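Local coordinates for protein alanine dehydrogenase (Archaeoglobus fulgidus, PDB 1OMO) that catalyses the reversible NAD-dependent oxidative deamination of L-alanine to pyruvate and ammonium, working as a homodimer, at residues A218-K232 against H246-I259. Residues are numbered along the deposited sequence; the frame is centred on the assembly and turned at random.
With NA (sodium ion), chain C; NAD (nicotinamide-adenine-dinucleotide), chain D.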
ATOM      1  N   ALA A 218     -19.934  10.089   3.493  1.00 21.06           N
ATOM      2  CA  ALA A 218     -19.609   9.605   2.165  1.00 23.80           C
ATOM      3  C   ALA A 218     -18.116   9.424   1.914  1.00 27.19           C
ATOM      4  O   ALA A 218     -17.344  10.381   1.972  1.00 28.08           O
ATOM      5  CB  ALA A 218     -20.199  10.557   1.139  1.00 21.57           C
ATOM      6  N   ASP A 219     -17.704   8.205   1.600  1.00 31.03           N
ATOM      7  CA  ASP A 219     -16.279   7.967   1.350  1.00 35.51           C
ATOM      8  C   ASP A 219     -15.996   6.851   0.340  1.00 35.59           C
ATOM      9  O   ASP A 219     -14.862   6.374   0.251  1.00 36.87           O
ATOM     10  CB  ASP A 219     -15.599   7.573   2.640  1.00 39.21           C
ATOM     11  CG  ASP A 219     -16.058   6.219   3.096  1.00 41.28           C
ATOM     12  OD1 ASP A 219     -15.867   5.235   2.346  1.00 45.13           O
ATOM     13  OD2 ASP A 219     -16.630   6.146   4.180  1.00 42.35           O
ATOM     14  N   GLY A 220     -17.023   6.394  -0.366  1.00 35.41           N
ATOM     15  CA  GLY A 220     -16.834   5.368  -1.368  1.00 32.46           C
ATOM     16  C   GLY A 220     -17.750   5.671  -2.537  1.00 32.51           C
ATOM     17  O   GLY A 220     -18.721   6.416  -2.402  1.00 34.04           O
ATOM     18  N   PRO A 221     -17.471   5.125  -3.718  1.00 31.46           N
ATOM     19  CA  PRO A 221     -18.328   5.383  -4.880  1.00 29.30           C
ATOM     20  C   PRO A 221     -19.814   5.178  -4.598  1.00 28.11           C
ATOM     21  O   PRO A 221     -20.199   4.183  -3.988  1.00 25.36           O
ATOM     22  CB  PRO A 221     -17.804   4.386  -5.910  1.00 30.38           C
ATOM     23  CG  PRO A 221     -16.311   4.403  -5.611  1.00 30.88           C
ATOM     24  CD  PRO A 221     -16.251   4.380  -4.096  1.00 30.93           C
ATOM     25  N   GLY A 222     -20.650   6.122  -5.041  1.00 28.03           N
ATOM     26  CA  GLY A 222     -22.085   5.981  -4.826  1.00 25.92           C
ATOM     27  C   GLY A 222     -22.599   6.419  -3.465  1.00 27.04           C
ATOM     28  O   GLY A 222     -23.814   6.586  -3.293  1.00 28.49           O
ATOM     29  N   LYS A 223     -21.716   6.562  -2.475  1.00 26.27           N
ATOM     30  CA  LYS A 223     -22.169   7.059  -1.176  1.00 26.94           C
ATOM     31  C   LYS A 223     -22.546   8.515  -1.448  1.00 25.03           C
ATOM     32  O   LYS A 223     -21.922   9.171  -2.298  1.00 21.19           O
ATOM     33  CB  LYS A 223     -21.065   6.992  -0.111  1.00 28.96           C
ATOM     34  CG  LYS A 223     -20.926   5.636   0.606  1.00 32.67           C
ATOM     35  CD  LYS A 223     -19.877   5.779   1.751  1.00 34.78           C
ATOM     36  CE  LYS A 223     -19.680   4.499   2.553  1.00 35.01           C
ATOM     37  NZ  LYS A 223     -18.652   4.621   3.624  1.00 33.37           N
ATOM     38  N   GLN A 224     -23.569   8.999  -0.737  1.00 23.85           N
ATOM     39  CA  GLN A 224     -24.065  10.364  -0.899  1.00 23.96           C
ATOM     40  C   GLN A 224     -25.066  10.734   0.203  1.00 23.92           C
ATOM     41  O   GLN A 224     -26.066  10.034   0.371  1.00 25.21           O
ATOM     42  CB  GLN A 224     -24.759  10.471  -2.244  1.00 26.22           C
ATOM     43  CG  GLN A 224     -25.588  11.746  -2.440  1.00 31.15           C
ATOM     44  CD  GLN A 224     -26.520  11.628  -3.646  1.00 32.08           C
ATOM     45  OE1 GLN A 224     -27.403  10.766  -3.681  1.00 37.85           O
ATOM     46  NE2 GLN A 224     -26.319  12.471  -4.635  1.00 30.69           N
ATOM     47  N   GLU A 225     -24.829  11.820   0.942  1.00 21.26           N
ATOM     48  CA  GLU A 225     -25.761  12.206   2.017  1.00 21.40           C
ATOM     49  C   GLU A 225     -26.557  13.490   1.790  1.00 21.40           C
ATOM     50  O   GLU A 225     -27.564  13.744   2.487  1.00 19.91           O
ATOM     51  CB  GLU A 225     -25.036  12.392   3.345  1.00 19.83           C
ATOM     52  CG  GLU A 225     -24.162  11.261   3.778  1.00 23.23           C
ATOM     53  CD  GLU A 225     -23.480  11.585   5.103  1.00 24.37           C
ATOM     54  OE1 GLU A 225     -22.385  12.183   5.097  1.00 25.76           O
ATOM     55  OE2 GLU A 225     -24.054  11.265   6.155  1.00 25.68           O
ATOM     56  N   LEU A 226     -26.118  14.297   0.830  1.00 18.93           N
ATOM     57  CA  LEU A 226     -26.754  15.576   0.598  1.00 19.51           C
ATOM     58  C   LEU A 226     -27.510  15.727  -0.683  1.00 19.40           C
ATOM     59  O   LEU A 226     -27.063  15.275  -1.732  1.00 16.93           O
ATOM     60  CB  LEU A 226     -25.699  16.688   0.661  1.00 20.04           C
ATOM     61  CG  LEU A 226     -25.450  17.421   1.992  1.00 22.27           C
ATOM     62  CD1 LEU A 226     -25.437  16.475   3.149  1.00 19.09           C
ATOM     63  CD2 LEU A 226     -24.155  18.198   1.907  1.00 20.25           C
ATOM     64  N   ASP A 227     -28.674  16.368  -0.552  1.00 18.78           N
ATOM     65  CA  ASP A 227     -29.541  16.731  -1.664  1.00 18.02           C
ATOM     66  C   ASP A 227     -28.539  17.434  -2.545  1.00 17.36           C
ATOM     67  O   ASP A 227     -27.849  18.316  -2.079  1.00 17.94           O
ATOM     68  CB  ASP A 227     -30.592  17.778  -1.199  1.00 19.49           C
ATOM     69  CG  ASP A 227     -31.602  18.183  -2.306  1.00 18.28           C
ATOM     70  OD1 ASP A 227     -31.311  18.026  -3.506  1.00 18.71           O
ATOM     71  OD2 ASP A 227     -32.696  18.681  -1.967  1.00 20.63           O
ATOM     72  N   VAL A 228     -28.457  17.066  -3.809  1.00 19.48           N
ATOM     73  CA  VAL A 228     -27.514  17.720  -4.695  1.00 20.66           C
ATOM     74  C   VAL A 228     -27.774  19.233  -4.802  1.00 22.44           C
ATOM     75  O   VAL A 228     -26.846  20.006  -5.053  1.00 23.47           O
ATOM     76  CB  VAL A 228     -27.546  17.054  -6.074  1.00 22.06           C
ATOM     77  CG1 VAL A 228     -26.750  17.837  -7.043  1.00 27.20           C
ATOM     78  CG2 VAL A 228     -26.936  15.656  -5.978  1.00 22.27           C
ATOM     79  N   GLU A 229     -29.014  19.680  -4.594  1.00 22.53           N
ATOM     80  CA  GLU A 229     -29.303  21.119  -4.693  1.00 21.55           C
ATOM     81  C   GLU A 229     -28.529  21.921  -3.636  1.00 23.10           C
ATOM     82  O   GLU A 229     -28.354  23.130  -3.780  1.00 23.21           O
ATOM     83  CB  GLU A 229     -30.810  21.397  -4.533  1.00 22.91           C
ATOM     84  CG  GLU A 229     -31.708  20.958  -5.718  1.00 23.00           C
ATOM     85  CD  GLU A 229     -31.462  21.752  -7.010  1.00 24.12           C
ATOM     86  OE1 GLU A 229     -31.261  22.977  -6.927  1.00 25.39           O
ATOM     87  OE2 GLU A 229     -31.497  21.162  -8.115  1.00 23.48           O
ATOM     88  N   ILE A 230     -28.105  21.261  -2.558  1.00 21.73           N
ATOM     89  CA  ILE A 230     -27.327  21.938  -1.522  1.00 21.82           C
ATOM     90  C   ILE A 230     -25.949  22.202  -2.121  1.00 22.94           C
ATOM     91  O   ILE A 230     -25.387  23.269  -1.937  1.00 24.78           O
ATOM     92  CB  ILE A 230     -27.138  21.044  -0.249  1.00 20.25           C
ATOM     93  CG1 ILE A 230     -28.494  20.713   0.365  1.00 16.90           C
ATOM     94  CG2 ILE A 230     -26.272  21.734   0.779  1.00 15.68           C
ATOM     95  CD1 ILE A 230     -28.427  19.684   1.515  1.00 18.64           C
ATOM     96  N   LEU A 231     -25.417  21.227  -2.856  1.00 23.00           N
ATOM     97  CA  LEU A 231     -24.097  21.356  -3.469  1.00 22.87           C
ATOM     98  C   LEU A 231     -24.028  22.531  -4.435  1.00 23.53           C
ATOM     99  O   LEU A 231     -23.073  23.321  -4.401  1.00 23.72           O
ATOM    100  CB  LEU A 231     -23.693  20.053  -4.187  1.00 20.34           C
ATOM    101  CG  LEU A 231     -23.502  18.795  -3.327  1.00 22.37           C
ATOM    102  CD1 LEU A 231     -23.004  17.607  -4.207  1.00 19.47           C
ATOM    103  CD2 LEU A 231     -22.512  19.101  -2.213  1.00 15.91           C
ATOM    104  N   LYS A 232     -25.040  22.649  -5.286  1.00 23.11           N
ATOM    105  CA  LYS A 232     -25.106  23.733  -6.282  1.00 24.54           C
ATOM    106  C   LYS A 232     -25.024  25.143  -5.690  1.00 24.70           C
ATOM    107  O   LYS A 232     -24.483  26.069  -6.286  1.00 26.19           O
ATOM    108  CB  LYS A 232     -26.429  23.652  -7.049  1.00 21.15           C
ATOM    109  CG  LYS A 232     -26.613  22.415  -7.857  1.00 21.61           C
ATOM    110  CD  LYS A 232     -27.958  22.470  -8.518  1.00 23.15           C
ATOM    111  CE  LYS A 232     -28.214  21.240  -9.337  1.00 27.00           C
ATOM    112  NZ  LYS A 232     -29.522  21.330 -10.044  1.00 23.78           N
ATOM    113  N   HIS A 246     -14.015  10.637  -6.596  1.00 25.82           N
ATOM    114  CA  HIS A 246     -14.244   9.204  -6.547  1.00 25.10           C
ATOM    115  C   HIS A 246     -15.215   8.690  -5.461  1.00 24.70           C
ATOM    116  O   HIS A 246     -16.083   7.849  -5.727  1.00 24.68           O
ATOM    117  CB  HIS A 246     -12.876   8.524  -6.403  1.00 26.90           C
ATOM    118  CG  HIS A 246     -12.938   7.115  -5.910  1.00 30.77           C
ATOM    119  ND1 HIS A 246     -13.082   6.032  -6.757  1.00 32.94           N
ATOM    120  CD2 HIS A 246     -12.864   6.605  -4.657  1.00 31.18           C
ATOM    121  CE1 HIS A 246     -13.089   4.919  -6.047  1.00 31.74           C
ATOM    122  NE2 HIS A 246     -12.959   5.238  -4.771  1.00 32.74           N
ATOM    123  N   GLY A 247     -15.068   9.184  -4.236  1.00 23.26           N
ATOM    124  CA  GLY A 247     -15.931   8.718  -3.173  1.00 21.40           C
ATOM    125  C   GLY A 247     -16.398   9.688  -2.093  1.00 20.10           C
ATOM    126  O   GLY A 247     -16.987   9.246  -1.112  1.00 22.44           O
ATOM    127  N   GLY A 248     -16.162  10.982  -2.253  1.00 18.50           N
ATOM    128  CA  GLY A 248     -16.606  11.943  -1.245  1.00 19.91           C
ATOM    129  C   GLY A 248     -18.080  12.331  -1.366  1.00 19.55           C
ATOM    130  O   GLY A 248     -18.786  11.780  -2.182  1.00 17.90           O
ATOM    131  N   GLU A 249     -18.552  13.284  -0.570  1.00 19.66           N
ATOM    132  CA  GLU A 249     -19.951  13.660  -0.659  1.00 19.52           C
ATOM    133  C   GLU A 249     -20.302  14.107  -2.085  1.00 19.49           C
ATOM    134  O   GLU A 249     -21.459  13.939  -2.530  1.00 18.98           O
ATOM    135  CB  GLU A 249     -20.276  14.760   0.369  1.00 18.72           C
ATOM    136  CG  GLU A 249     -21.696  15.380   0.308  1.00 16.91           C
ATOM    137  CD  GLU A 249     -22.812  14.355   0.340  1.00 16.78           C
ATOM    138  OE1 GLU A 249     -22.679  13.334   1.047  1.00 16.08           O
ATOM    139  OE2 GLU A 249     -23.834  14.584  -0.337  1.00 13.98           O
ATOM    140  N   ILE A 250     -19.331  14.647  -2.820  1.00 16.51           N
ATOM    141  CA  ILE A 250     -19.647  15.084  -4.180  1.00 17.56           C
ATOM    142  C   ILE A 250     -19.530  14.013  -5.282  1.00 19.89           C
ATOM    143  O   ILE A 250     -19.803  14.331  -6.442  1.00 20.74           O
ATOM    144  CB  ILE A 250     -18.750  16.249  -4.647  1.00 15.69           C
ATOM    145  CG1 ILE A 250     -17.357  15.743  -4.987  1.00 15.96           C
ATOM    146  CG2 ILE A 250     -18.589  17.275  -3.551  1.00 19.37           C
ATOM    147  CD1 ILE A 250     -16.484  16.811  -5.598  1.00 14.39           C
ATOM    148  N   ASN A 251     -19.154  12.766  -4.965  1.00 19.50           N
ATOM    149  CA  ASN A 251     -18.944  11.795  -6.066  1.00 21.30           C
ATOM    150  C   ASN A 251     -20.113  11.544  -7.034  1.00 20.47           C
ATOM    151  O   ASN A 251     -19.919  11.626  -8.246  1.00 21.09           O
ATOM    152  CB  ASN A 251     -18.326  10.471  -5.527  1.00 19.31           C
ATOM    153  CG  ASN A 251     -19.347   9.485  -4.990  1.00 22.28           C
ATOM    154  OD1 ASN A 251     -19.911   8.666  -5.736  1.00 22.58           O
ATOM    155  ND2 ASN A 251     -19.568   9.529  -3.679  1.00 18.97           N
ATOM    156  N   VAL A 252     -21.314  11.303  -6.513  1.00 21.25           N
ATOM    157  CA  VAL A 252     -22.515  11.056  -7.342  1.00 23.74           C
ATOM    158  C   VAL A 252     -22.826  12.271  -8.222  1.00 24.13           C
ATOM    159  O   VAL A 252     -23.067  12.151  -9.433  1.00 25.32           O
ATOM    160  CB  VAL A 252     -23.770  10.713  -6.432  1.00 25.05           C
ATOM    161  CG1 VAL A 252     -25.029  10.456  -7.281  1.00 27.01           C
ATOM    162  CG2 VAL A 252     -23.476   9.477  -5.606  1.00 23.14           C
ATOM    163  N   ALA A 253     -22.779  13.457  -7.623  1.00 24.36           N
ATOM    164  CA  ALA A 253     -23.047  14.678  -8.350  1.00 22.83           C
ATOM    165  C   ALA A 253     -22.097  14.871  -9.508  1.00 23.78           C
ATOM    166  O   ALA A 253     -22.526  15.196 -10.623  1.00 23.75           O
ATOM    167  CB  ALA A 253     -22.966  15.865  -7.422  1.00 24.61           C
ATOM    168  N   VAL A 254     -20.804  14.688  -9.251  1.00 23.16           N
ATOM    169  CA  VAL A 254     -19.787  14.854 -10.297  1.00 22.89           C
ATOM    170  C   VAL A 254     -19.979  13.787 -11.374  1.00 24.69           C
ATOM    171  O   VAL A 254     -19.965  14.084 -12.565  1.00 24.24           O
ATOM    172  CB  VAL A 254     -18.342  14.764  -9.696  1.00 22.37           C
ATOM    173  CG1 VAL A 254     -17.322  14.557 -10.792  1.00 19.32           C
ATOM    174  CG2 VAL A 254     -18.016  16.043  -8.906  1.00 21.14           C
ATOM    175  N   SER A 255     -20.170  12.548 -10.943  1.00 26.15           N
ATOM    176  CA  SER A 255     -20.379  11.441 -11.870  1.00 29.02           C
ATOM    177  C   SER A 255     -21.621  11.593 -12.753  1.00 30.26           C
ATOM    178  O   SER A 255     -21.603  11.209 -13.918  1.00 31.26           O
ATOM    179  CB  SER A 255     -20.481  10.126 -11.099  1.00 28.78           C
ATOM    180  OG  SER A 255     -19.215   9.714 -10.633  1.00 32.20           O
ATOM    181  N   LYS A 256     -22.706  12.125 -12.200  1.00 30.77           N
ATOM    182  CA  LYS A 256     -23.922  12.291 -12.977  1.00 30.12           C
ATOM    183  C   LYS A 256     -23.931  13.633 -13.696  1.00 30.25           C
ATOM    184  O   LYS A 256     -24.906  14.006 -14.358  1.00 30.34           O
ATOM    185  CB  LYS A 256     -25.150  12.129 -12.089  1.00 29.54           C
ATOM    186  CG  LYS A 256     -25.328  10.712 -11.569  1.00 31.91           C
ATOM    187  CD  LYS A 256     -26.790  10.453 -11.215  1.00 32.11           C
ATOM    188  CE  LYS A 256     -26.964   9.363 -10.186  1.00 33.23           C
ATOM    189  NZ  LYS A 256     -27.917   9.811  -9.128  1.00 33.47           N
ATOM    190  N   GLY A 257     -22.826  14.355 -13.543  1.00 30.53           N
ATOM    191  CA  GLY A 257     -22.649  15.633 -14.213  1.00 29.17           C
ATOM    192  C   GLY A 257     -23.376  16.858 -13.701  1.00 29.23           C
ATOM    193  O   GLY A 257     -23.422  17.869 -14.393  1.00 29.31           O
ATOM    194  N   VAL A 258     -23.931  16.786 -12.500  1.00 30.34           N
ATOM    195  CA  VAL A 258     -24.643  17.917 -11.950  1.00 31.42           C
ATOM    196  C   VAL A 258     -23.688  19.076 -11.680  1.00 32.34           C
ATOM    197  O   VAL A 258     -23.916  20.197 -12.144  1.00 33.14           O
ATOM    198  CB  VAL A 258     -25.395  17.514 -10.694  1.00 29.91           C
ATOM    199  CG1 VAL A 258     -26.122  18.712 -10.106  1.00 30.22           C
ATOM    200  CG2 VAL A 258     -26.400  16.422 -11.063  1.00 33.80           C
ATOM    201  N   ILE A 259     -22.618  18.824 -10.942  1.00 32.35           N
ATOM    202  CA  ILE A 259     -21.648  19.881 -10.712  1.00 33.57           C
ATOM    203  C   ILE A 259     -20.313  19.497 -11.333  1.00 35.02           C
ATOM    204  O   ILE A 259     -20.028  18.315 -11.564  1.00 35.88           O
ATOM    205  CB  ILE A 259     -21.431  20.168  -9.218  1.00 33.99           C
ATOM    206  CG1 ILE A 259     -21.088  18.873  -8.494  1.00 32.98           C
ATOM    207  CG2 ILE A 259     -22.638  20.859  -8.640  1.00 30.31           C
ATOM    208  CD1 ILE A 259     -20.526  19.108  -7.140  1.00 34.06           C
TER
HETATM  209 NA    NA C 900     -21.023  12.787   3.190  1.00 19.58          NA
HETATM  210  PA  NAD D 400     -21.554   3.766  12.600  1.00 42.62           P
HETATM  211  O1A NAD D 400     -22.240   2.634  11.929  1.00 41.84           O
HETATM  212  O2A NAD D 400     -21.153   3.621  14.074  1.00 43.02           O
HETATM  213  O5B NAD D 400     -22.251   5.260  12.506  1.00 39.47           O
HETATM  214  C5B NAD D 400     -23.263   5.600  11.467  1.00 35.24           C
HETATM  215  C4B NAD D 400     -24.566   5.977  12.220  1.00 32.55           C
HETATM  216  O4B NAD D 400     -25.492   6.351  11.107  1.00 28.95           O
HETATM  217  C3B NAD D 400     -25.360   4.797  12.957  1.00 31.27           C
HETATM  218  O3B NAD D 400     -25.614   5.139  14.378  1.00 28.82           O
HETATM  219  C2B NAD D 400     -26.659   4.590  12.140  1.00 28.97           C
HETATM  220  O2B NAD D 400     -27.782   4.082  12.762  1.00 27.63           O
HETATM  221  C1B NAD D 400     -26.802   6.000  11.487  1.00 29.36           C
HETATM  222  N9A NAD D 400     -27.501   5.989  10.235  1.00 28.41           N
HETATM  223  C8A NAD D 400     -27.482   5.111   9.170  1.00 30.16           C
HETATM  224  N7A NAD D 400     -28.268   5.473   8.178  1.00 31.29           N
HETATM  225  C5A NAD D 400     -28.858   6.609   8.524  1.00 26.49           C
HETATM  226  C6A NAD D 400     -29.810   7.473   7.826  1.00 26.41           C
HETATM  227  N6A NAD D 400     -30.273   7.176   6.639  1.00 24.99           N
HETATM  228  N1A NAD D 400     -30.188   8.605   8.528  1.00 24.17           N
HETATM  229  C2A NAD D 400     -29.732   8.924   9.762  1.00 27.02           C
HETATM  230  N3A NAD D 400     -28.817   8.117  10.475  1.00 25.01           N
HETATM  231  C4A NAD D 400     -28.396   6.980   9.806  1.00 27.03           C
HETATM  232  O3  NAD D 400     -20.210   4.400  11.849  1.00 35.43           O
HETATM  233  PN  NAD D 400     -19.075   5.609  12.220  1.00 38.15           P
HETATM  234  O1N NAD D 400     -19.586   6.355  13.424  1.00 40.39           O
HETATM  235  O2N NAD D 400     -17.687   5.004  12.168  1.00 37.75           O
HETATM  236  O5D NAD D 400     -19.336   6.561  10.853  1.00 39.15           O
HETATM  237  C5D NAD D 400     -19.435   5.626   9.593  1.00 41.45           C
HETATM  238  C4D NAD D 400     -19.464   6.396   8.314  1.00 44.01           C
HETATM  239  O4D NAD D 400     -18.221   7.297   8.300  1.00 45.94           O
HETATM  240  C3D NAD D 400     -19.333   5.541   7.014  1.00 43.52           C
HETATM  241  O3D NAD D 400     -19.903   6.201   5.868  1.00 42.92           O
HETATM  242  C2D NAD D 400     -17.810   5.396   6.935  1.00 42.97           C
HETATM  243  O2D NAD D 400     -17.347   4.742   5.800  1.00 41.14           O
HETATM  244  C1D NAD D 400     -17.363   6.919   7.149  1.00 44.29           C
HETATM  245  N1N NAD D 400     -15.997   7.246   7.689  1.00 44.63           N
HETATM  246  C2N NAD D 400     -15.310   8.253   6.880  1.00 44.12           C
HETATM  247  C3N NAD D 400     -14.088   8.737   7.471  1.00 44.92           C
HETATM  248  C7N NAD D 400     -13.317   9.859   6.548  1.00 45.93           C
HETATM  249  O7N NAD D 400     -12.071  10.004   6.705  1.00 46.39           O
HETATM  250  N7N NAD D 400     -14.066  10.595   5.666  1.00 46.40           N
HETATM  251  C4N NAD D 400     -13.536   8.349   8.715  1.00 43.63           C
HETATM  252  C5N NAD D 400     -14.328   7.347   9.410  1.00 43.73           C
HETATM  253  C6N NAD D 400     -15.528   6.817   8.909  1.00 44.10           C
HETATM  254  O   HOH W   1     -22.104  11.399  -3.684  1.00 21.28           O
HETATM  255  O   HOH W   2     -23.299  14.166  -4.631  1.00 28.03           O
HETATM  256  O   HOH W   3     -27.962  12.471  -7.255  1.00 44.12           O
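The sodium site beside the NAD pocket joins Glu225 and Glu249, one from each segment. Glu225 OE1 binds the ion at 2.4 Å and Glu249 OE1 at 2.8 Å, with their carboxylate planes 51° apart. The cation probably offsets the like charges of the two acids. Glu225 OE2 accepts from Thr195 N. The Glu249 carboxylate also grips the loop backbone. OE1 takes Glu225 N on its syn lone pair at 2.6 Å, while Leu226 N reaches OE2 from above the carboxylate plane. CG of Glu249 is anti to the backbone N (chi1 174°), and a bend at chi2 (53°) turns the acid to these amides.

All this lies in the Rossmann-fold NAD domain, where the loop after strand 212-215 meets the turn before helix 251-255. The same loop sends Lys223 NZ to the ribose, with a hydrogen bond to NAD O3D. Gly220 to Lys223 form a type II turn, and Asn251 binds it with both ends of its amide. OD1 accepts from Gly222 N at 2.7 Å. ND2 donates to Lys223 O (2.8 Å) in its carbonyl plane, by a bent bond, and more straightly to Gly248 O. A leucine in place of Asn251 would probably leave Gly222 N without its acceptor, and Lys223 O and Gly248 O without the ND2 donor, and let the turn shift. Water 1 bridges Lys223 O to Glu249 O and Val252 N.

At one end, Pro221 CG sits over a face of the His246 ring, a CH-pi contact 3.7 Å from the centroid. Gln224 lays its amide across Val252, with NE2 3.6 Å from CG1. Beyond it the short helix 228-232 packs through apolar groups. Leu231 CD1 touches Ala253 CB at 3.7 Å and also meets Ile259 CD1, while Val228 CG1 faces Val258 CG1.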